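PDB 2Z1U: hydrogenase expression/formation protein HypE from Desulfovibrio vulgaris subsp. vulgaris, which probably takes part in [NiFe]-hydrogenase maturation, binding ATP and magnesium and using the nucleotide to help make the cyanide ligands of the active-site iron. Local coordinates for residues Q186-F190 and S259-L263; A191-C195 and R251-R255; L230-G235 and A316-V320. All coordinates share one frame; numbering follows the deposited sequence.

How the contacts relate
All three contacts involve the AIR synthase-related C-terminal domain. Contacts 1 and 2 are neighbours, with centres about 10 Å apart. The loop after helix 176-184 supplies residues 186-195 to both, and helix 252-260 receives them, its start in contact 2 and its end in contact 1; along the chain, the segments of contact 2 fall between those of contact 1. Both join this loop to the helix, away from the ATP and magnesium sites. Contact 3 lies about 28 Å (centre to centre) from contact 2 and 29 Å from contact 1, and joins helix 225-237 to strand 319-322 of the seven-stranded sheet. Its segments alternate with those of the other two.

Contact 1 (Q186-F190 and S259-L263); sequences QGLNF and SFLGL
F190 and F260 make the tight part of this contact. F190 CZ comes within 3.3 Å of F260 CD2, which sits at the edge of the F190 ring and close to its plane. The two ring planes are turned 76° apart, with centroids separated by 5.4 Å, an oblique aromatic pair. F260 reaches across because its CG lies anti to the backbone N (chi1 -178°), carrying the ring off the helix end toward the loop. L261 crosses F190 at a slant, its CD1 lying 3.9 Å from F190 CE1, while F190 also leans on S183 and L261 on L179 of helix 176-184. Flat rings and a branched leucine suit this place, since they offer broad apolar surface to one another.

Packing is slacker at L188, whose CD1 stays 4.4 Å from F260 CE2. The solvent side belongs to Q186, an exposed, extended chain that runs past L261 in the opposite direction and brings OE1 to 3.4 Å from L261 CD2; its amide suits the surface. G187, at positive phi, is the C-prime residue of a Schellman motif. Here a Schellman-terminated helix, 176-184, turns its chain onto the C-terminal end of helix 252-260, on the surface of the AIR synthase-related C-terminal domain.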
loop_
_atom_site.group_PDB
_atom_site.type_symbol
_atom_site.label_atom_id
_atom_site.label_comp_id
_atom_site.label_asym_id
_atom_site.label_seq_id
_atom_site.Cartn_x
_atom_site.Cartn_y
_atom_site.Cartn_z
ATOM N N GLN A 186 -11.028 20.091 17.946
ATOM C CA GLN A 186 -11.438 21.389 18.483
ATOM C C GLN A 186 -11.377 21.416 20.013
ATOM O O GLN A 186 -11.921 22.326 20.646
ATOM C CB GLN A 186 -12.856 21.737 18.021
ATOM C CG GLN A 186 -13.030 21.798 16.513
ATOM C CD GLN A 186 -14.426 22.222 16.101
ATOM O OE1 GLN A 186 -15.392 22.048 16.852
ATOM N NE2 GLN A 186 -14.543 22.785 14.900
ATOM N N GLY A 187 -10.729 20.409 20.593
ATOM C CA GLY A 187 -10.559 20.299 22.043
ATOM C C GLY A 187 -11.834 20.085 22.842
ATOM O O GLY A 187 -11.911 20.486 24.004
ATOM N N LEU A 188 -12.829 19.448 22.226
ATOM C CA LEU A 188 -14.125 19.219 22.866
ATOM C C LEU A 188 -14.403 17.748 23.168
ATOM O O LEU A 188 -14.236 16.885 22.307
ATOM C CB LEU A 188 -15.264 19.781 22.003
ATOM C CG LEU A 188 -15.445 21.298 21.880
ATOM C CD1 LEU A 188 -16.344 21.625 20.697
ATOM C CD2 LEU A 188 -15.992 21.929 23.172
ATOM N N ASN A 189 -14.823 17.482 24.404
ATOM C CA ASN A 189 -15.350 16.177 24.806
ATOM C C ASN A 189 -16.825 16.320 25.161
ATOM O O ASN A 189 -17.162 16.935 26.176
ATOM C CB ASN A 189 -14.572 15.615 26.004
ATOM C CG ASN A 189 -13.207 15.057 25.619
ATOM O OD1 ASN A 189 -13.078 14.266 24.678
ATOM N ND2 ASN A 189 -12.178 15.458 26.364
ATOM N N PHE A 190 -17.695 15.768 24.314
ATOM C CA PHE A 190 -19.152 15.877 24.497
ATOM C C PHE A 190 -19.681 14.950 25.586
ATOM O O PHE A 190 -20.479 15.366 26.437
ATOM C CB PHE A 190 -19.905 15.618 23.184
ATOM C CG PHE A 190 -19.960 16.805 22.271
ATOM C CD1 PHE A 190 -19.011 16.965 21.264
ATOM C CD2 PHE A 190 -20.960 17.762 22.414
ATOM C CE1 PHE A 190 -19.051 18.065 20.415
ATOM C CE2 PHE A 190 -21.009 18.867 21.569
ATOM C CZ PHE A 190 -20.049 19.016 20.564
ATOM N N SER A 259 -25.482 18.036 16.203
ATOM C CA SER A 259 -26.312 19.225 16.008
ATOM C C SER A 259 -25.629 20.491 16.547
ATOM O O SER A 259 -25.801 21.584 15.997
ATOM C CB SER A 259 -27.736 19.023 16.553
ATOM O OG SER A 259 -27.770 18.786 17.949
ATOM N N PHE A 260 -24.828 20.323 17.599
ATOM C CA PHE A 260 -24.017 21.403 18.171
ATOM C C PHE A 260 -22.901 21.854 17.221
ATOM O O PHE A 260 -22.491 23.014 17.251
ATOM C CB PHE A 260 -23.440 20.954 19.522
ATOM C CG PHE A 260 -22.626 22.004 20.237
ATOM C CD1 PHE A 260 -23.235 22.896 21.118
ATOM C CD2 PHE A 260 -21.245 22.081 20.054
ATOM C CE1 PHE A 260 -22.485 23.866 21.789
ATOM C CE2 PHE A 260 -20.484 23.037 20.717
ATOM C CZ PHE A 260 -21.105 23.936 21.590
ATOM N N LEU A 261 -22.417 20.936 16.383
ATOM C CA LEU A 261 -21.338 21.223 15.432
ATOM C C LEU A 261 -21.808 21.379 13.979
ATOM O O LEU A 261 -20.984 21.535 13.073
ATOM C CB LEU A 261 -20.245 20.144 15.511
ATOM C CG LEU A 261 -19.410 20.051 16.790
ATOM C CD1 LEU A 261 -18.401 18.921 16.679
ATOM C CD2 LEU A 261 -18.701 21.367 17.094
ATOM N N GLY A 262 -23.121 21.311 13.768
ATOM C CA GLY A 262 -23.724 21.425 12.435
ATOM C C GLY A 262 -23.420 20.258 11.509
ATOM O O GLY A 262 -23.384 20.419 10.284
ATOM N N LEU A 263 -23.197 19.084 12.099
ATOM C CA LEU A 263 -22.858 17.875 11.359
ATOM C C LEU A 263 -24.062 16.932 11.205
ATOM O O LEU A 263 -24.965 16.910 12.035
ATOM C CB LEU A 263 -21.700 17.130 12.056
ATOM C CG LEU A 263 -20.374 17.852 12.353
ATOM C CD1 LEU A 263 -19.483 17.001 13.268
ATOM C CD2 LEU A 263 -19.629 18.228 11.078
#

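Contact 2 (A191-C195 and R251-R255)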
loop_
_atom_site.group_PDB
_atom_site.type_symbol
_atom_site.label_atom_id
_atom_site.label_comp_id
_atom_site.label_asym_id
_atom_site.label_seq_id
_atom_site.Cartn_x
_atom_site.Cartn_y
_atom_site.Cartn_z
ATOM N N ALA A 191 -19.240 13.694 25.538
ATOM C CA ALA A 191 -19.593 12.689 26.535
ATOM C C ALA A 191 -18.526 11.604 26.554
ATOM O O ALA A 191 -17.736 11.483 25.612
ATOM C CB ALA A 191 -20.974 12.088 26.237
ATOM N N ALA A 192 -18.495 10.822 27.630
ATOM C CA ALA A 192 -17.641 9.640 27.690
ATOM C C ALA A 192 -18.096 8.660 26.606
ATOM O O ALA A 192 -17.305 7.862 26.083
ATOM C CB ALA A 192 -17.729 9.000 29.064
ATOM N N ASP A 193 -19.378 8.787 26.266
ATOM C CA ASP A 193 -20.108 7.941 25.326
ATOM C C ASP A 193 -19.621 8.036 23.877
ATOM O O ASP A 193 -19.945 7.181 23.042
ATOM C CB ASP A 193 -21.598 8.337 25.391
ATOM C CG ASP A 193 -22.525 7.196 25.036
ATOM O OD1 ASP A 193 -22.109 6.019 25.136
ATOM O OD2 ASP A 193 -23.670 7.469 24.655
ATOM N N VAL A 194 -18.838 9.070 23.583
ATOM C CA VAL A 194 -18.476 9.399 22.211
ATOM C C VAL A 194 -17.017 9.078 21.930
ATOM O O VAL A 194 -16.111 9.806 22.349
ATOM C CB VAL A 194 -18.763 10.891 21.880
ATOM C CG1 VAL A 194 -18.348 11.224 20.446
ATOM C CG2 VAL A 194 -20.246 11.224 22.104
ATOM N N CYS A 195 -16.793 7.984 21.213
ATOM C CA CYS A 195 -15.443 7.625 20.790
ATOM C C CYS A 195 -15.465 6.897 19.453
ATOM O O CYS A 195 -16.529 6.481 18.979
ATOM C CB CYS A 195 -14.766 6.759 21.850
ATOM S SG CYS A 195 -15.666 5.270 22.211
ATOM N N ARG A 251 -26.498 7.410 18.600
ATOM C CA ARG A 251 -26.502 7.613 20.057
ATOM C C ARG A 251 -26.950 9.031 20.360
ATOM O O ARG A 251 -26.581 9.954 19.638
ATOM C CB ARG A 251 -25.093 7.398 20.625
ATOM C CG ARG A 251 -24.599 5.979 20.554
ATOM C CD ARG A 251 -23.113 5.881 20.900
ATOM N NE ARG A 251 -22.907 4.753 21.799
ATOM C CZ ARG A 251 -22.577 3.524 21.419
ATOM N NH1 ARG A 251 -22.361 3.235 20.135
ATOM N NH2 ARG A 251 -22.440 2.581 22.344
ATOM N N GLU A 252 -27.746 9.199 21.425
ATOM C CA GLU A 252 -28.225 10.522 21.849
ATOM C C GLU A 252 -27.083 11.540 21.921
ATOM O O GLU A 252 -27.200 12.652 21.415
ATOM C CB GLU A 252 -28.949 10.421 23.205
ATOM C CG GLU A 252 -29.791 11.635 23.593
ATOM C CD GLU A 252 -30.392 11.501 24.993
ATOM O OE1 GLU A 252 -30.209 10.433 25.627
ATOM O OE2 GLU A 252 -31.038 12.460 25.465
ATOM N N SER A 253 -25.977 11.125 22.535
ATOM C CA SER A 253 -24.779 11.946 22.690
ATOM C C SER A 253 -24.136 12.309 21.349
ATOM O O SER A 253 -23.567 13.393 21.205
ATOM C CB SER A 253 -23.770 11.200 23.554
ATOM O OG SER A 253 -23.343 10.026 22.873
ATOM N N VAL A 254 -24.226 11.399 20.380
ATOM C CA VAL A 254 -23.737 11.652 19.015
ATOM C C VAL A 254 -24.685 12.617 18.274
ATOM O O VAL A 254 -24.226 13.579 17.658
ATOM C CB VAL A 254 -23.522 10.334 18.222
ATOM C CG1 VAL A 254 -23.269 10.610 16.739
ATOM C CG2 VAL A 254 -22.358 9.522 18.829
ATOM N N ARG A 255 -25.995 12.367 18.358
ATOM C CA ARG A 255 -27.000 13.288 17.802
ATOM C C ARG A 255 -26.790 14.704 18.322
ATOM O O ARG A 255 -26.757 15.658 17.537
ATOM C CB ARG A 255 -28.430 12.841 18.133
ATOM C CG ARG A 255 -28.938 11.693 17.285
ATOM C CD ARG A 255 -30.462 11.587 17.267
ATOM N NE ARG A 255 -30.895 10.375 16.562
ATOM C CZ ARG A 255 -31.022 10.281 15.236
ATOM N NH1 ARG A 255 -30.752 11.321 14.453
ATOM N NH2 ARG A 255 -31.412 9.134 14.690
HETATM O O HOH W 1 -25.811 8.737 24.337
#
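D193 OD2 is gripped twice. S253 OG donates a hydrogen bond of 3.1 Å to this oxygen, coming from above the carboxylate plane and 37° out of it, and water 1 donates to the same D193 OD2. That water also accepts from S253 N at 3.0 Å, so one carboxylate oxygen serves both the hydroxyl and, through the water, the backbone N-H of a single serine. Two torsions bring the partners together: D193 carries CG roughly anti to its N (chi1 -152°), and S253 places OG between its backbone N and carbonyl carbon.

The other carboxylate oxygen, D193 OD1, lies 3.7 Å from R251 NE. This is a long salt bridge with the carboxylate and guanidinium planes 77° apart, so the two groups do not pair flat and the attraction is probably weak. R251 also has weak, long ion pairs with D176 and E297.

R251 occupies the N-cap position of helix 252-260, and S253 belongs to the first turn, where backbone N-H groups run along the axis toward the N-terminal end and lack carbonyl acceptors one turn earlier. An acidic side chain suits this end, as the helix dipole would probably favour its negative charge. Aspartate gets there from a type I beta turn, A191 to V194, closed by a weak bond from V194 N to A191 O.

Beneath the polar layer the contact turns apolar. V194 CG2 packs 3.8 Å from S253 CB and 4.3 Å from V254 CG2, and A191 CB rests 4.0 Å from S253 CB, small enough to let the turn come close. The buried V194 also touches L179 and T180 of helix 176-184, and V254 touches D176, so these branched valines pack where the loop meets both helices.

Contact 3 (L230-G235 and A316-V320); sequences LNEIAG and AGQVV
V319 sets its CG2 methyl against the backbone of helix 225-237, where it lies 3.5 Å from L230 C and close to N231 N. It is flanked by L230 CB at 3.8 Å, the two side chains crossing at about a right angle. With CG1 anti to the backbone N (chi1 178°), valine can turn CG2 to the helix while CG1 approaches L230 CB and CD1. One turn further on, A234 CB lies 3.6 Å from G317 C. Alanine and glycine suit this spot because the backbones nearly touch: the CA atoms of G235 and G317 are only 3.7 Å apart. G317 also has a positive phi (94°), which favours glycine.

Water 2 joins the two main chains, donating to N231 O at 2.6 Å and to G317 O at 2.7 Å. N231 O accepts the helical bond from G235 N too, so this carbonyl oxygen has two donors.

The contact is a helix packed on a sheet, as expected in the alpha/beta C-terminal domain of the AIR synthase-related family. Strand 319-322 runs parallel to strand 240-244 in the mixed sheet, and the residues of the contact continue onto it: L230 touches V243, and A234 touches C241.

Further out, backbone hydrogen bonds to adjacent parts of the same chain fix the strand side: G317 pairs with A239, Q318 with C241, V319 with L331. E232, pointing away from 316-320, forms a salt bridge with R219 and a hydrogen bond with H20 of the second subunit. The side chain of L230 lies about 11 Å from that of D220, a magnesium ligand, and that of N231 about 12 Å from a bound ATP.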
loop_
_atom_site.group_PDB
_atom_site.type_symbol
_atom_site.label_atom_id
_atom_site.label_comp_id
_atom_site.label_asym_id
_atom_site.label_seq_id
_atom_site.Cartn_x
_atom_site.Cartn_y
_atom_site.Cartn_z
ATOM N N LEU A 230 -24.836 3.949 0.677
ATOM C CA LEU A 230 -26.132 3.530 0.116
ATOM C C LEU A 230 -26.329 4.047 -1.318
ATOM O O LEU A 230 -26.943 3.372 -2.150
ATOM C CB LEU A 230 -27.314 3.956 1.004
ATOM C CG LEU A 230 -27.387 3.273 2.378
ATOM C CD1 LEU A 230 -28.546 3.849 3.171
ATOM C CD2 LEU A 230 -27.481 1.754 2.260
ATOM N N ASN A 231 -25.837 5.247 -1.596
ATOM C CA ASN A 231 -25.907 5.809 -2.957
ATOM C C ASN A 231 -25.020 5.010 -3.924
ATOM O O ASN A 231 -25.406 4.767 -5.078
ATOM C CB ASN A 231 -25.462 7.264 -2.957
ATOM C CG ASN A 231 -26.588 8.208 -2.701
ATOM O OD1 ASN A 231 -26.811 8.628 -1.567
ATOM N ND2 ASN A 231 -27.330 8.529 -3.741
ATOM N N GLU A 232 -23.838 4.600 -3.439
ATOM C CA GLU A 232 -22.923 3.773 -4.233
ATOM C C GLU A 232 -23.601 2.465 -4.596
ATOM O O GLU A 232 -23.641 2.083 -5.762
ATOM C CB GLU A 232 -21.628 3.467 -3.473
ATOM C CG GLU A 232 -20.786 4.676 -3.178
ATOM C CD GLU A 232 -19.557 4.302 -2.365
ATOM O OE1 GLU A 232 -18.629 5.125 -2.282
ATOM O OE2 GLU A 232 -19.500 3.173 -1.862
ATOM N N ILE A 233 -24.166 1.807 -3.591
ATOM C CA ILE A 233 -24.802 0.513 -3.784
ATOM C C ILE A 233 -26.035 0.670 -4.686
ATOM O O ILE A 233 -26.189 -0.065 -5.663
ATOM C CB ILE A 233 -25.167 -0.135 -2.439
ATOM C CG1 ILE A 233 -23.893 -0.513 -1.655
ATOM C CG2 ILE A 233 -26.144 -1.289 -2.649
ATOM C CD1 ILE A 233 -24.096 -0.606 -0.127
ATOM N N ALA A 234 -26.910 1.621 -4.371
ATOM C CA ALA A 234 -28.058 1.882 -5.245
ATOM C C ALA A 234 -27.634 2.108 -6.708
ATOM O O ALA A 234 -28.260 1.568 -7.625
ATOM C CB ALA A 234 -28.895 3.046 -4.714
ATOM N N GLY A 235 -26.572 2.887 -6.918
ATOM C CA GLY A 235 -26.040 3.152 -8.254
ATOM C C GLY A 235 -25.453 1.935 -8.959
ATOM O O GLY A 235 -25.758 1.684 -10.124
ATOM N N ALA A 316 -33.142 4.949 -10.487
ATOM C CA ALA A 316 -32.021 4.063 -10.192
ATOM C C ALA A 316 -30.893 4.872 -9.600
ATOM O O ALA A 316 -30.540 5.927 -10.129
ATOM C CB ALA A 316 -31.546 3.357 -11.458
ATOM N N GLY A 317 -30.331 4.379 -8.497
ATOM C CA GLY A 317 -29.237 5.060 -7.836
ATOM C C GLY A 317 -29.616 6.003 -6.713
ATOM O O GLY A 317 -28.738 6.529 -6.038
ATOM N N GLN A 318 -30.910 6.216 -6.486
ATOM C CA GLN A 318 -31.332 7.168 -5.461
ATOM C C GLN A 318 -31.604 6.516 -4.109
ATOM O O GLN A 318 -31.943 5.338 -4.025
ATOM C CB GLN A 318 -32.546 7.992 -5.931
ATOM C CG GLN A 318 -32.206 8.974 -7.052
ATOM C CD GLN A 318 -33.241 10.092 -7.205
ATOM O OE1 GLN A 318 -34.433 9.841 -7.380
ATOM N NE2 GLN A 318 -32.773 11.332 -7.155
ATOM N N VAL A 319 -31.437 7.294 -3.047
ATOM C CA VAL A 319 -31.638 6.803 -1.694
ATOM C C VAL A 319 -32.677 7.684 -1.011
ATOM O O VAL A 319 -32.429 8.866 -0.776
ATOM C CB VAL A 319 -30.334 6.840 -0.890
ATOM C CG1 VAL A 319 -30.583 6.369 0.545
ATOM C CG2 VAL A 319 -29.261 5.961 -1.561
ATOM N N VAL A 320 -33.829 7.099 -0.698
ATOM C CA VAL A 320 -34.891 7.847 -0.046
ATOM C C VAL A 320 -35.220 7.407 1.376
ATOM O O VAL A 320 -35.495 6.227 1.652
ATOM C CB VAL A 320 -36.148 8.055 -0.965
ATOM C CG1 VAL A 320 -36.160 7.107 -2.169
ATOM C CG2 VAL A 320 -37.474 8.041 -0.183
HETATM O O HOH W 2 -26.183 6.623 -6.796
#